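Local coordinates for protein oligopeptide ABC transporter OppAIV (Borrelia burgdorferi B31, PDB 4GL8) that probably binds oligopeptides outside the cytoplasmic membrane and hands them to an ABC transporter for uptake, as its solute-binding relatives do, at residues A[298-303]-A[420-425]; A[321-326]-A[494-499]; A[344-349]-A[484-489]; A[349-354]-A[394-399]. All blocks are in the same frame, centred on the assembly; numbering follows the deposited sequence. Where two conformers were deposited one is given.

Interaction 1: residues A[298-303]-A[420-425]; sequences KPLDNV and YEIIRS
Leu300 reaches out of its loop and sets one methyl, CD1, against the start of the strand at Ile422. CD1 lies 3.2 Å from the backbone O of Glu421, a close carbon-to-carbonyl approach, and 3.9 Å from CG1 of Ile422. Leucine suits the place because its branch lies one bond farther out than that of a beta-branched residue; with CG anti to its own carbonyl carbon (chi1 -56°) and an extended chi2, CD1 becomes the leading atom. Ile422 answers with CG1, and its side chain also packs on Val374 and Leu293 of the neighbouring strands.

The next shell fixes the loop. Pro299, preceded by a cis peptide bond, opens a type I beta turn that Asn302 N closes on Pro299 O at 3.0 Å. Lys298 NZ is paired with Asp301 OD2 in a salt bridge at 2.5 Å, a length short enough to be taken with caution, through the syn lone pair of that oxygen. Asn302 then takes the N-cap position of helix 303-311, and Arg306 of that helix bonds back to the backbone O of Leu300. On the strand side, the carboxylate of Glu421 turns to the backbone N of Lys373.

Strand 422-428 runs antiparallel to 287-293 and parallel to 372-377, and Leu300 also touches Leu372 of the latter. Farther along, Arg424 NH1 bonds to the backbone of the bound peptide. The arrangement is a loop and turn packed against the start of an inner strand in an oligopeptide-binding protein of the OppA type, a strand that carries one peptide-holding residue.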
loop_
_atom_site.group_PDB
_atom_site.type_symbol
_atom_site.label_atom_id
_atom_site.label_comp_id
_atom_site.label_asym_id
_atom_site.label_seq_id
_atom_site.Cartn_x
_atom_site.Cartn_y
_atom_site.Cartn_z
ATOM N N LYS A 298 9.416 15.646 21.019
ATOM C CA LYS A 298 10.498 15.266 21.910
ATOM C C LYS A 298 10.089 14.147 22.856
ATOM O O LYS A 298 8.957 14.138 23.325
ATOM C CB LYS A 298 10.988 16.483 22.679
ATOM C CG LYS A 298 11.599 17.510 21.743
ATOM C CD LYS A 298 12.220 18.656 22.490
ATOM C CE LYS A 298 12.981 19.584 21.557
ATOM N NZ LYS A 298 14.304 19.022 21.162
ATOM N N PRO A 299 11.014 13.206 23.175
ATOM C CA PRO A 299 12.416 13.111 22.800
ATOM C C PRO A 299 12.691 12.179 21.594
ATOM O O PRO A 299 13.780 11.598 21.498
ATOM C CB PRO A 299 13.036 12.516 24.061
ATOM C CG PRO A 299 12.000 11.529 24.518
ATOM C CD PRO A 299 10.670 12.154 24.155
ATOM N N LEU A 300 11.744 12.089 20.661
ATOM C CA LEU A 300 11.905 11.220 19.507
ATOM C C LEU A 300 12.899 11.802 18.487
ATOM O O LEU A 300 13.355 11.098 17.588
ATOM C CB LEU A 300 10.548 10.891 18.877
ATOM C CG LEU A 300 9.514 10.269 19.827
ATOM C CD1 LEU A 300 8.163 10.084 19.154
ATOM C CD2 LEU A 300 10.023 8.919 20.312
ATOM N N ASP A 301 13.284 13.065 18.685
ATOM C CA ASP A 301 14.349 13.693 17.927
ATOM C C ASP A 301 15.742 13.227 18.368
ATOM O O ASP A 301 16.740 13.637 17.783
ATOM C CB ASP A 301 14.246 15.248 17.999
ATOM C CG ASP A 301 14.199 15.788 19.422
ATOM O OD1 ASP A 301 14.101 15.026 20.385
ATOM O OD2 ASP A 301 14.233 17.022 19.595
ATOM N N ASN A 302 15.803 12.387 19.403
ATOM C CA ASN A 302 17.057 11.902 19.967
ATOM C C ASN A 302 17.360 10.503 19.438
ATOM O O ASN A 302 16.671 9.550 19.809
ATOM C CB ASN A 302 16.957 11.876 21.500
ATOM C CG ASN A 302 18.283 11.641 22.178
ATOM O OD1 ASN A 302 19.173 10.957 21.664
ATOM N ND2 ASN A 302 18.418 12.202 23.339
ATOM N N VAL A 303 18.399 10.385 18.607
ATOM C CA VAL A 303 18.709 9.104 17.920
ATOM C C VAL A 303 18.833 7.946 18.912
ATOM O O VAL A 303 18.292 6.881 18.676
ATOM C CB VAL A 303 19.916 9.227 16.958
ATOM C CG1 VAL A 303 21.224 9.515 17.696
ATOM C CG2 VAL A 303 20.080 7.987 16.102
ATOM N N TYR A 420 0.586 12.764 15.398
ATOM C CA TYR A 420 0.930 11.630 16.222
ATOM C C TYR A 420 2.278 11.849 16.876
ATOM O O TYR A 420 3.022 12.775 16.527
ATOM C CB TYR A 420 0.949 10.329 15.409
ATOM C CG TYR A 420 2.020 10.218 14.336
ATOM C CD1 TYR A 420 3.340 9.807 14.649
ATOM C CD2 TYR A 420 1.726 10.502 13.007
ATOM C CE1 TYR A 420 4.306 9.697 13.651
ATOM C CE2 TYR A 420 2.688 10.403 12.013
ATOM C CZ TYR A 420 3.964 9.986 12.336
ATOM O OH TYR A 420 4.889 9.860 11.334
ATOM N N GLU A 421 2.566 10.988 17.843
ATOM C CA GLU A 421 3.820 10.972 18.543
ATOM C C GLU A 421 4.513 9.682 18.113
ATOM O O GLU A 421 5.518 9.733 17.416
ATOM C CB GLU A 421 3.549 11.081 20.055
ATOM C CG GLU A 421 2.909 12.438 20.419
ATOM C CD GLU A 421 2.694 12.660 21.922
ATOM O OE1 GLU A 421 2.518 11.686 22.656
ATOM O OE2 GLU A 421 2.667 13.818 22.369
ATOM N N ILE A 422 3.947 8.541 18.496
ATOM C CA ILE A 422 4.311 7.233 17.927
ATOM C C ILE A 422 3.041 6.672 17.240
ATOM O O ILE A 422 1.929 6.805 17.758
ATOM C CB ILE A 422 4.812 6.273 19.026
ATOM C CG1 ILE A 422 6.054 6.858 19.701
ATOM C CG2 ILE A 422 5.124 4.892 18.476
ATOM C CD1 ILE A 422 6.561 6.036 20.858
ATOM N N ILE A 423 3.184 6.074 16.079
ATOM C CA ILE A 423 2.021 5.507 15.422
ATOM C C ILE A 423 2.374 4.209 14.717
ATOM O O ILE A 423 3.353 4.145 13.943
ATOM C CB ILE A 423 1.398 6.525 14.442
ATOM C CG1 ILE A 423 0.017 6.088 13.980
ATOM C CG2 ILE A 423 2.316 6.785 13.234
ATOM C CD1 ILE A 423 -0.775 7.233 13.385
ATOM N N ARG A 424 1.580 3.162 14.997
ATOM C CA ARG A 424 1.697 1.923 14.247
ATOM C C ARG A 424 1.623 2.217 12.769
ATOM O O ARG A 424 0.784 2.977 12.315
ATOM C CB ARG A 424 0.605 0.916 14.642
ATOM C CG ARG A 424 0.590 -0.315 13.765
ATOM C CD ARG A 424 -0.418 -0.245 12.640
ATOM N NE ARG A 424 0.095 -0.955 11.487
ATOM C CZ ARG A 424 -0.568 -1.139 10.344
ATOM N NH1 ARG A 424 -1.807 -0.665 10.166
ATOM N NH2 ARG A 424 0.033 -1.788 9.357
ATOM N N SER A 425 2.489 1.585 12.007
ATOM C CA SER A 425 2.658 1.995 10.631
ATOM C C SER A 425 3.062 0.783 9.804
ATOM O O SER A 425 2.773 -0.342 10.179
ATOM C CB SER A 425 3.688 3.144 10.622
ATOM O OG SER A 425 3.832 3.732 9.368
#

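Interaction 2: residues A[321-326]-A[494-499]; sequences SVLNDS and FLNITS
Two serine hydroxyls meet at the far end of this contact: OG of Ser326 and OG of Ser499 form a hydrogen bond of 3.0 Å, in which either may be the donor. Ser326 has an uncommon backbone for a residue with a side chain, with phi at +133°, and its OG stands between the backbone N and the carbonyl carbon (chi1 85°). Ser499 OG, anti to its own carbonyl carbon, points at it from the strand. Small hydroxyl side chains suit a spot where the two backbones come close, their CA atoms 6.1 Å apart.

Nearer the helix a methyl meets an amide. Leu323 and Asn496 approach from opposite directions, and CD1 of the leucine comes to 3.8 Å from ND2 of the amide in plain van der Waals contact. Leu323 also leans on Ile385 of helix 380-397. Between these two pairs, Asp325, in one of its two conformers, is turned to its own loop: OD1 accepts from the backbone N of Ser327 and, weakly, from that of Ser326.

Asn324 leaves the helix with positive phi, a backbone region that asparagine tolerates better than most residues, and the chain then turns into strand 328-329, which pairs with 492-504. Ser327 OG already accepts from the backbone N of Ser499. Opposite Ser289, Leu495 and Asn496 together make a classic beta bulge, so this is a helix-to-strand turn laid against a bulged strand antiparallel to its neighbour 287-293.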
loop_
_atom_site.group_PDB
_atom_site.type_symbol
_atom_site.label_atom_id
_atom_site.label_comp_id
_atom_site.label_asym_id
_atom_site.label_seq_id
_atom_site.Cartn_x
_atom_site.Cartn_y
_atom_site.Cartn_z
ATOM N N SER A 321 4.717 -15.608 19.186
ATOM C CA SER A 321 3.758 -15.719 20.292
ATOM C C SER A 321 2.564 -14.780 20.163
ATOM O O SER A 321 1.510 -15.062 20.705
ATOM C CB SER A 321 4.462 -15.468 21.629
ATOM N N VAL A 322 2.706 -13.669 19.450
ATOM C CA VAL A 322 1.611 -12.705 19.344
ATOM C C VAL A 322 0.919 -12.718 17.982
ATOM O O VAL A 322 -0.300 -12.748 17.904
ATOM C CB VAL A 322 2.105 -11.274 19.602
ATOM C CG1 VAL A 322 0.933 -10.301 19.534
ATOM C CG2 VAL A 322 2.837 -11.194 20.938
ATOM N N LEU A 323 1.697 -12.625 16.916
ATOM C CA LEU A 323 1.167 -12.791 15.580
ATOM C C LEU A 323 0.930 -14.262 15.328
ATOM O O LEU A 323 -0.110 -14.643 14.813
ATOM C CB LEU A 323 2.140 -12.240 14.533
ATOM C CG LEU A 323 2.414 -10.737 14.596
ATOM C CD1 LEU A 323 3.247 -10.289 13.401
ATOM C CD2 LEU A 323 1.108 -9.965 14.654
ATOM N N ASN A 324 1.912 -15.084 15.691
ATOM C CA ASN A 324 1.861 -16.514 15.492
ATOM C C ASN A 324 1.471 -16.845 14.050
ATOM O O ASN A 324 0.616 -17.713 13.815
ATOM C CB ASN A 324 0.838 -17.104 16.470
ATOM C CG ASN A 324 0.809 -18.612 16.440
ATOM O OD1 ASN A 324 1.808 -19.250 16.138
ATOM N ND2 ASN A 324 -0.347 -19.187 16.720
ATOM N N ASP A 325 2.035 -16.121 13.086
ATOM C CA ASP A 325 1.632 -16.325 11.699
ATOM C C ASP A 325 2.691 -17.056 10.905
ATOM O O ASP A 325 2.447 -18.176 10.457
ATOM C CB ASP A 325 1.207 -15.015 11.013
ATOM C CG ASP A 325 2.004 -13.798 11.477
ATOM O OD1 ASP A 325 3.174 -13.943 11.912
ATOM O OD2 ASP A 325 1.446 -12.679 11.380
ATOM N N SER A 326 3.896 -16.507 10.869
ATOM C CA SER A 326 4.936 -16.831 9.849
ATOM C C SER A 326 5.557 -15.550 9.276
ATOM O O SER A 326 6.401 -15.592 8.394
ATOM C CB SER A 326 4.447 -17.703 8.669
ATOM O OG SER A 326 3.856 -16.887 7.657
ATOM N N PHE A 494 11.532 -0.694 12.953
ATOM C CA PHE A 494 11.173 -1.698 11.967
ATOM C C PHE A 494 11.006 -3.039 12.672
ATOM O O PHE A 494 11.876 -3.464 13.449
ATOM C CB PHE A 494 12.253 -1.788 10.886
ATOM C CG PHE A 494 12.431 -0.514 10.116
ATOM C CD1 PHE A 494 11.564 -0.185 9.104
ATOM C CD2 PHE A 494 13.460 0.363 10.420
ATOM C CE1 PHE A 494 11.729 1.001 8.394
ATOM C CE2 PHE A 494 13.643 1.537 9.712
ATOM C CZ PHE A 494 12.766 1.873 8.711
ATOM N N LEU A 495 9.909 -3.713 12.366
ATOM C CA LEU A 495 9.489 -4.876 13.126
ATOM C C LEU A 495 9.483 -6.202 12.373
ATOM O O LEU A 495 10.051 -7.184 12.836
ATOM C CB LEU A 495 8.088 -4.625 13.697
ATOM C CG LEU A 495 8.011 -3.541 14.781
ATOM C CD1 LEU A 495 6.572 -3.204 15.098
ATOM C CD2 LEU A 495 8.708 -3.990 16.034
ATOM N N ASN A 496 8.793 -6.270 11.246
ATOM C CA ASN A 496 8.784 -7.520 10.504
ATOM C C ASN A 496 8.340 -7.337 9.077
ATOM O O ASN A 496 7.890 -6.255 8.679
ATOM C CB ASN A 496 7.911 -8.570 11.192
ATOM C CG ASN A 496 6.503 -8.081 11.427
ATOM O OD1 ASN A 496 5.741 -7.881 10.486
ATOM N ND2 ASN A 496 6.153 -7.878 12.697
ATOM N N ILE A 497 8.543 -8.396 8.306
ATOM C CA ILE A 497 8.019 -8.513 6.973
ATOM C C ILE A 497 6.762 -9.335 7.124
ATOM O O ILE A 497 6.804 -10.476 7.596
ATOM C CB ILE A 497 8.969 -9.277 6.041
ATOM C CG1 ILE A 497 10.390 -8.686 6.087
ATOM C CG2 ILE A 497 8.353 -9.341 4.643
ATOM C CD1 ILE A 497 10.522 -7.238 5.621
ATOM N N THR A 498 5.652 -8.782 6.676
ATOM C CA THR A 498 4.314 -9.296 7.025
ATOM C C THR A 498 3.948 -10.588 6.294
ATOM O O THR A 498 4.365 -10.792 5.167
ATOM C CB THR A 498 3.269 -8.205 6.686
ATOM O OG1 THR A 498 3.332 -7.176 7.682
ATOM C CG2 THR A 498 1.858 -8.780 6.588
ATOM N N SER A 499 3.169 -11.440 6.956
ATOM C CA SER A 499 2.442 -12.543 6.318
ATOM C C SER A 499 0.966 -12.365 6.593
ATOM O O SER A 499 0.586 -12.250 7.739
ATOM C CB SER A 499 2.871 -13.893 6.893
ATOM O OG SER A 499 4.226 -14.160 6.545
#

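Interaction 3: residues A[344-349]-A[484-489]; sequences SNLSLF and IIIERD
A loop with no regular secondary structure, 344-349, lies against the last turns of helix 471-489 in this solute-binding fold, and Leu346 carries the contact. Its CB points at the helix, and CG continues that way, anti to the carbonyl carbon (chi1 -62°). There the chain forks. CD1 goes mainly to Ile486, 3.8 Å from its CD1 and slightly farther from its CG1, and also brushes CG of Glu487. CD2 meets Glu487, lying 4.0 Å from its CD and about as far from its CG. A forked leucine thus straddles two consecutive helix residues, crossing each of their side chains at about a right angle.

The two partners differ in character. Ile486 is buried and holds CG1 between its backbone N and carbonyl carbon (chi1 76°), which carries CD1 outward to the leucine. Glu487 is exposed: its CG and CD cross beside the leucine methyls, and the carboxylate itself lies beside CD2 at the exposed border of the contact, a sensible use of glutamate at the edge of an apolar patch.

Arg331 ties the two sides together, for it packs on Leu346 and donates to the backbone O of both Ser347 and Ile486. The helix itself widens here to a pi-type turn, so that Ile484 O accepts from two amides, those of Arg488 and Asp489. Beyond the contact Asp489 is held by Tyr453 and Asn455, and Arg488 by Glu457. In the loop, Ser347 makes an ST turn: its OG accepts from the backbone N of Phe349 at 3.3 Å, with an N-H...O angle of 158°.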
loop_
_atom_site.group_PDB
_atom_site.type_symbol
_atom_site.label_atom_id
_atom_site.label_comp_id
_atom_site.label_asym_id
_atom_site.label_seq_id
_atom_site.Cartn_x
_atom_site.Cartn_y
_atom_site.Cartn_z
ATOM N N SER A 344 21.152 -9.388 6.665
ATOM C CA SER A 344 21.801 -8.460 7.592
ATOM C C SER A 344 22.182 -9.259 8.851
ATOM O O SER A 344 21.456 -10.180 9.263
ATOM C CB SER A 344 20.912 -7.257 7.903
ATOM O OG SER A 344 19.715 -7.633 8.566
ATOM N N ASN A 345 23.330 -8.930 9.442
ATOM C CA ASN A 345 23.770 -9.587 10.678
ATOM C C ASN A 345 23.122 -8.973 11.927
ATOM O O ASN A 345 23.563 -9.241 13.040
ATOM C CB ASN A 345 25.300 -9.504 10.804
ATOM N N LEU A 346 22.071 -8.171 11.746
ATOM C CA LEU A 346 21.647 -7.204 12.762
ATOM C C LEU A 346 20.855 -7.827 13.910
ATOM O O LEU A 346 19.994 -8.670 13.709
ATOM C CB LEU A 346 20.833 -6.066 12.125
ATOM C CG LEU A 346 21.588 -5.216 11.094
ATOM C CD1 LEU A 346 20.655 -4.274 10.347
ATOM C CD2 LEU A 346 22.724 -4.439 11.741
ATOM N N SER A 347 21.125 -7.369 15.119
ATOM C CA SER A 347 20.458 -7.940 16.290
ATOM C C SER A 347 18.933 -7.652 16.269
ATOM O O SER A 347 18.498 -6.540 16.057
ATOM C CB SER A 347 21.110 -7.431 17.580
ATOM O OG SER A 347 20.249 -7.677 18.689
ATOM N N LEU A 348 18.135 -8.683 16.495
ATOM C CA LEU A 348 16.683 -8.532 16.500
ATOM C C LEU A 348 16.154 -7.977 17.811
ATOM O O LEU A 348 14.991 -7.603 17.883
ATOM C CB LEU A 348 16.002 -9.862 16.197
ATOM C CG LEU A 348 16.169 -10.388 14.765
ATOM C CD1 LEU A 348 15.380 -11.684 14.582
ATOM C CD2 LEU A 348 15.692 -9.350 13.775
ATOM N N PHE A 349 17.002 -7.913 18.832
ATOM C CA PHE A 349 16.558 -7.611 20.176
ATOM C C PHE A 349 17.760 -7.481 21.093
ATOM O O PHE A 349 18.582 -8.401 21.126
ATOM C CB PHE A 349 15.646 -8.762 20.659
ATOM C CG PHE A 349 15.252 -8.687 22.110
ATOM C CD1 PHE A 349 15.340 -9.818 22.922
ATOM C CD2 PHE A 349 14.793 -7.524 22.649
ATOM C CE1 PHE A 349 14.966 -9.761 24.259
ATOM C CE2 PHE A 349 14.408 -7.440 23.970
ATOM C CZ PHE A 349 14.499 -8.555 24.794
ATOM N N ILE A 484 21.532 3.325 6.364
ATOM C CA ILE A 484 21.401 4.578 7.106
ATOM C C ILE A 484 20.130 4.579 7.951
ATOM O O ILE A 484 20.172 4.937 9.120
ATOM C CB ILE A 484 21.405 5.817 6.171
ATOM C CG1 ILE A 484 22.775 6.019 5.522
ATOM C CG2 ILE A 484 21.014 7.076 6.917
ATOM C CD1 ILE A 484 22.726 7.021 4.403
ATOM N N ILE A 485 18.998 4.211 7.371
ATOM C CA ILE A 485 17.753 4.143 8.164
ATOM C C ILE A 485 17.676 2.957 9.143
ATOM O O ILE A 485 17.196 3.134 10.250
ATOM C CB ILE A 485 16.484 4.239 7.301
ATOM C CG1 ILE A 485 16.354 3.057 6.351
ATOM C CG2 ILE A 485 16.496 5.584 6.567
ATOM C CD1 ILE A 485 15.222 3.205 5.353
ATOM N N ILE A 486 18.165 1.777 8.765
ATOM C CA ILE A 486 18.094 0.612 9.679
ATOM C C ILE A 486 19.212 0.430 10.716
ATOM O O ILE A 486 18.948 -0.209 11.724
ATOM C CB ILE A 486 17.816 -0.746 8.939
ATOM C CG1 ILE A 486 19.041 -1.302 8.224
ATOM C CG2 ILE A 486 16.679 -0.593 7.934
ATOM C CD1 ILE A 486 18.751 -2.621 7.524
ATOM N N GLU A 487 20.430 0.943 10.481
ATOM C CA GLU A 487 21.556 0.842 11.466
ATOM C C GLU A 487 22.033 2.156 12.078
ATOM O O GLU A 487 22.806 2.118 13.023
ATOM C CB GLU A 487 22.851 0.258 10.873
ATOM C CG GLU A 487 22.732 -0.798 9.788
ATOM C CD GLU A 487 24.106 -1.429 9.414
ATOM O OE1 GLU A 487 24.198 -2.029 8.327
ATOM O OE2 GLU A 487 25.097 -1.349 10.189
ATOM N N ARG A 488 21.665 3.298 11.514
ATOM C CA ARG A 488 22.233 4.572 11.960
ATOM C C ARG A 488 21.189 5.541 12.481
ATOM O O ARG A 488 21.271 5.945 13.617
ATOM C CB ARG A 488 23.046 5.242 10.838
ATOM C CG ARG A 488 23.819 6.476 11.292
ATOM C CD ARG A 488 24.853 6.942 10.263
ATOM N NE ARG A 488 24.317 7.923 9.318
ATOM C CZ ARG A 488 24.782 8.131 8.075
ATOM N NH1 ARG A 488 24.203 9.055 7.303
ATOM N NH2 ARG A 488 25.811 7.420 7.580
ATOM N N ASP A 489 20.229 5.942 11.650
ATOM C CA ASP A 489 19.280 6.986 12.037
ATOM C C ASP A 489 18.038 6.469 12.775
ATOM O O ASP A 489 17.461 7.223 13.536
ATOM C CB ASP A 489 18.854 7.838 10.834
ATOM C CG ASP A 489 19.945 8.817 10.369
ATOM O OD1 ASP A 489 21.038 8.848 10.973
ATOM O OD2 ASP A 489 19.697 9.552 9.380
#

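Interaction 4: residues A[349-354]-A[394-399]; sequences FDAEMA and KKNLNI
Helix packing joins the first turn of helix 351-361 to the last turn of helix 380-397, with two alanines and the ring of Phe349 on one side, Asn396 and Leu397 on the other. Asn396 lies over Ala351, whose CB is 4.0 Å from its OD1. Its ND2 meets the edge of the Phe349 ring near the ring plane, 3.8 Å from CE2, with amide and ring planes 44° apart; the same nitrogen gives its hydrogen bond to the backbone O of Ala312. The next residue, Leu397, sends CD2 to Ala354, about one turn beyond Ala351, 3.7 Å from CB. Alanine suits both places because its single methyl lets the backbones come near: the CA atoms of Ala351 and Asn396 are 5.9 Å apart.

Helix 351-361 starts at Asp350 as N-cap, its OD1 accepting from Met353 N at 3.1 Å and almost straight (173°), although the donor stands above the carboxylate plane. Past the end of helix 380-397, Asn398 has positive phi, and its OD1 takes a bond from Lys394 NZ.

Around this pair, Ala354 and Met353 rest on Phe311 of helix 303-311, Leu397 on Leu358, and Ile399 leads on to strand 401-406.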
loop_
_atom_site.group_PDB
_atom_site.type_symbol
_atom_site.label_atom_id
_atom_site.label_comp_id
_atom_site.label_asym_id
_atom_site.label_seq_id
_atom_site.Cartn_x
_atom_site.Cartn_y
_atom_site.Cartn_z
ATOM N N PHE A 349 17.002 -7.913 18.832
ATOM C CA PHE A 349 16.558 -7.611 20.176
ATOM C C PHE A 349 17.760 -7.481 21.093
ATOM O O PHE A 349 18.582 -8.401 21.126
ATOM C CB PHE A 349 15.646 -8.762 20.659
ATOM C CG PHE A 349 15.252 -8.687 22.110
ATOM C CD1 PHE A 349 15.340 -9.818 22.922
ATOM C CD2 PHE A 349 14.793 -7.524 22.649
ATOM C CE1 PHE A 349 14.966 -9.761 24.259
ATOM C CE2 PHE A 349 14.408 -7.440 23.970
ATOM C CZ PHE A 349 14.499 -8.555 24.794
ATOM N N ASP A 350 17.876 -6.376 21.837
ATOM C CA ASP A 350 18.948 -6.247 22.873
ATOM C C ASP A 350 18.570 -5.286 23.961
ATOM O O ASP A 350 18.805 -4.076 23.850
ATOM C CB ASP A 350 20.287 -5.818 22.262
ATOM C CG ASP A 350 21.450 -5.957 23.225
ATOM O OD1 ASP A 350 21.264 -6.035 24.472
ATOM O OD2 ASP A 350 22.586 -6.001 22.705
ATOM N N ALA A 351 18.000 -5.844 25.021
ATOM C CA ALA A 351 17.468 -5.051 26.107
ATOM C C ALA A 351 18.548 -4.287 26.876
ATOM O O ALA A 351 18.306 -3.154 27.299
ATOM C CB ALA A 351 16.639 -5.918 27.057
ATOM N N GLU A 352 19.720 -4.893 27.056
ATOM C CA GLU A 352 20.800 -4.247 27.799
ATOM C C GLU A 352 21.327 -3.026 27.052
ATOM O O GLU A 352 21.508 -1.953 27.648
ATOM C CB GLU A 352 21.913 -5.230 28.137
ATOM C CG GLU A 352 21.511 -6.254 29.204
ATOM C CD GLU A 352 21.026 -5.620 30.533
ATOM O OE1 GLU A 352 21.845 -4.988 31.232
ATOM O OE2 GLU A 352 19.825 -5.762 30.893
ATOM N N MET A 353 21.525 -3.179 25.747
ATOM C CA MET A 353 21.964 -2.082 24.939
ATOM C C MET A 353 20.884 -0.992 24.859
ATOM O O MET A 353 21.210 0.173 24.915
ATOM C CB MET A 353 22.391 -2.561 23.561
ATOM C CG MET A 353 22.702 -1.409 22.626
ATOM S SD MET A 353 23.766 -1.760 21.220
ATOM C CE MET A 353 23.682 -3.557 21.078
ATOM N N ALA A 354 19.607 -1.371 24.792
ATOM C CA ALA A 354 18.493 -0.404 24.826
ATOM C C ALA A 354 18.529 0.476 26.094
ATOM O O ALA A 354 18.527 1.721 26.024
ATOM C CB ALA A 354 17.159 -1.129 24.694
ATOM N N LYS A 394 7.688 -1.023 28.719
ATOM C CA LYS A 394 7.571 -0.964 30.163
ATOM C C LYS A 394 8.581 -1.910 30.819
ATOM O O LYS A 394 9.406 -1.475 31.615
ATOM C CB LYS A 394 6.147 -1.280 30.621
ATOM C CG LYS A 394 5.967 -1.294 32.137
ATOM C CD LYS A 394 6.533 -0.027 32.790
ATOM C CE LYS A 394 6.048 0.168 34.227
ATOM N NZ LYS A 394 6.450 1.522 34.710
ATOM N N LYS A 395 8.540 -3.181 30.451
ATOM C CA LYS A 395 9.454 -4.182 31.002
ATOM C C LYS A 395 10.945 -3.892 30.751
ATOM O O LYS A 395 11.740 -3.994 31.656
ATOM C CB LYS A 395 9.104 -5.562 30.440
ATOM C CG LYS A 395 9.920 -6.702 31.031
ATOM C CD LYS A 395 9.230 -8.059 30.886
ATOM C CE LYS A 395 9.004 -8.486 29.434
ATOM N NZ LYS A 395 10.261 -8.817 28.729
ATOM N N ASN A 396 11.341 -3.522 29.535
ATOM C CA ASN A 396 12.789 -3.433 29.224
ATOM C C ASN A 396 13.401 -2.069 29.417
ATOM O O ASN A 396 14.609 -1.960 29.593
ATOM C CB ASN A 396 13.059 -3.880 27.797
ATOM C CG ASN A 396 12.689 -5.325 27.575
ATOM O OD1 ASN A 396 12.885 -6.152 28.446
ATOM N ND2 ASN A 396 12.167 -5.634 26.393
ATOM N N LEU A 397 12.570 -1.032 29.369
ATOM C CA LEU A 397 13.045 0.336 29.457
ATOM C C LEU A 397 12.448 1.085 30.649
ATOM O O LEU A 397 12.944 2.147 31.000
ATOM C CB LEU A 397 12.738 1.052 28.131
ATOM C CG LEU A 397 13.507 0.617 26.869
ATOM C CD1 LEU A 397 13.151 1.501 25.690
ATOM C CD2 LEU A 397 15.009 0.696 27.094
ATOM N N ASN A 398 11.416 0.513 31.292
ATOM C CA ASN A 398 10.656 1.199 32.338
ATOM C C ASN A 398 10.096 2.540 31.875
ATOM O O ASN A 398 10.072 3.504 32.634
ATOM C CB ASN A 398 11.503 1.397 33.607
ATOM C CG ASN A 398 10.643 1.701 34.822
ATOM O OD1 ASN A 398 9.492 1.290 34.874
ATOM N ND2 ASN A 398 11.182 2.438 35.785
ATOM N N ILE A 399 9.642 2.603 30.626
ATOM C CA ILE A 399 8.858 3.758 30.177
ATOM C C ILE A 399 7.409 3.365 29.927
ATOM O O ILE A 399 7.135 2.200 29.560
ATOM C CB ILE A 399 9.452 4.401 28.922
ATOM C CG1 ILE A 399 9.265 3.528 27.706
ATOM C CG2 ILE A 399 10.943 4.669 29.113
ATOM C CD1 ILE A 399 10.053 4.023 26.530
#

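Interaction 1 is the most buried of the four; the others are partly buried, and interaction 4 lies farthest from the chain's centre. Interactions 1 and 2 reach the same set of strands, yet one is a methyl against a strand start and the other ends in a hydroxyl pair. Interaction 3 sets a leucine on an isoleucine and a glutamate, while interaction 4 adds an amide at a ring edge to its aliphatic contact; they follow on each other through Phe349, where the loop leads into helix 351-361. Direct touches also join interaction 3 to its neighbours: Val303 packs on the backbone of Arg488, and Phe494 on Ile485 and Ile486. Across the segments, only interaction 2 has a hydrogen bond.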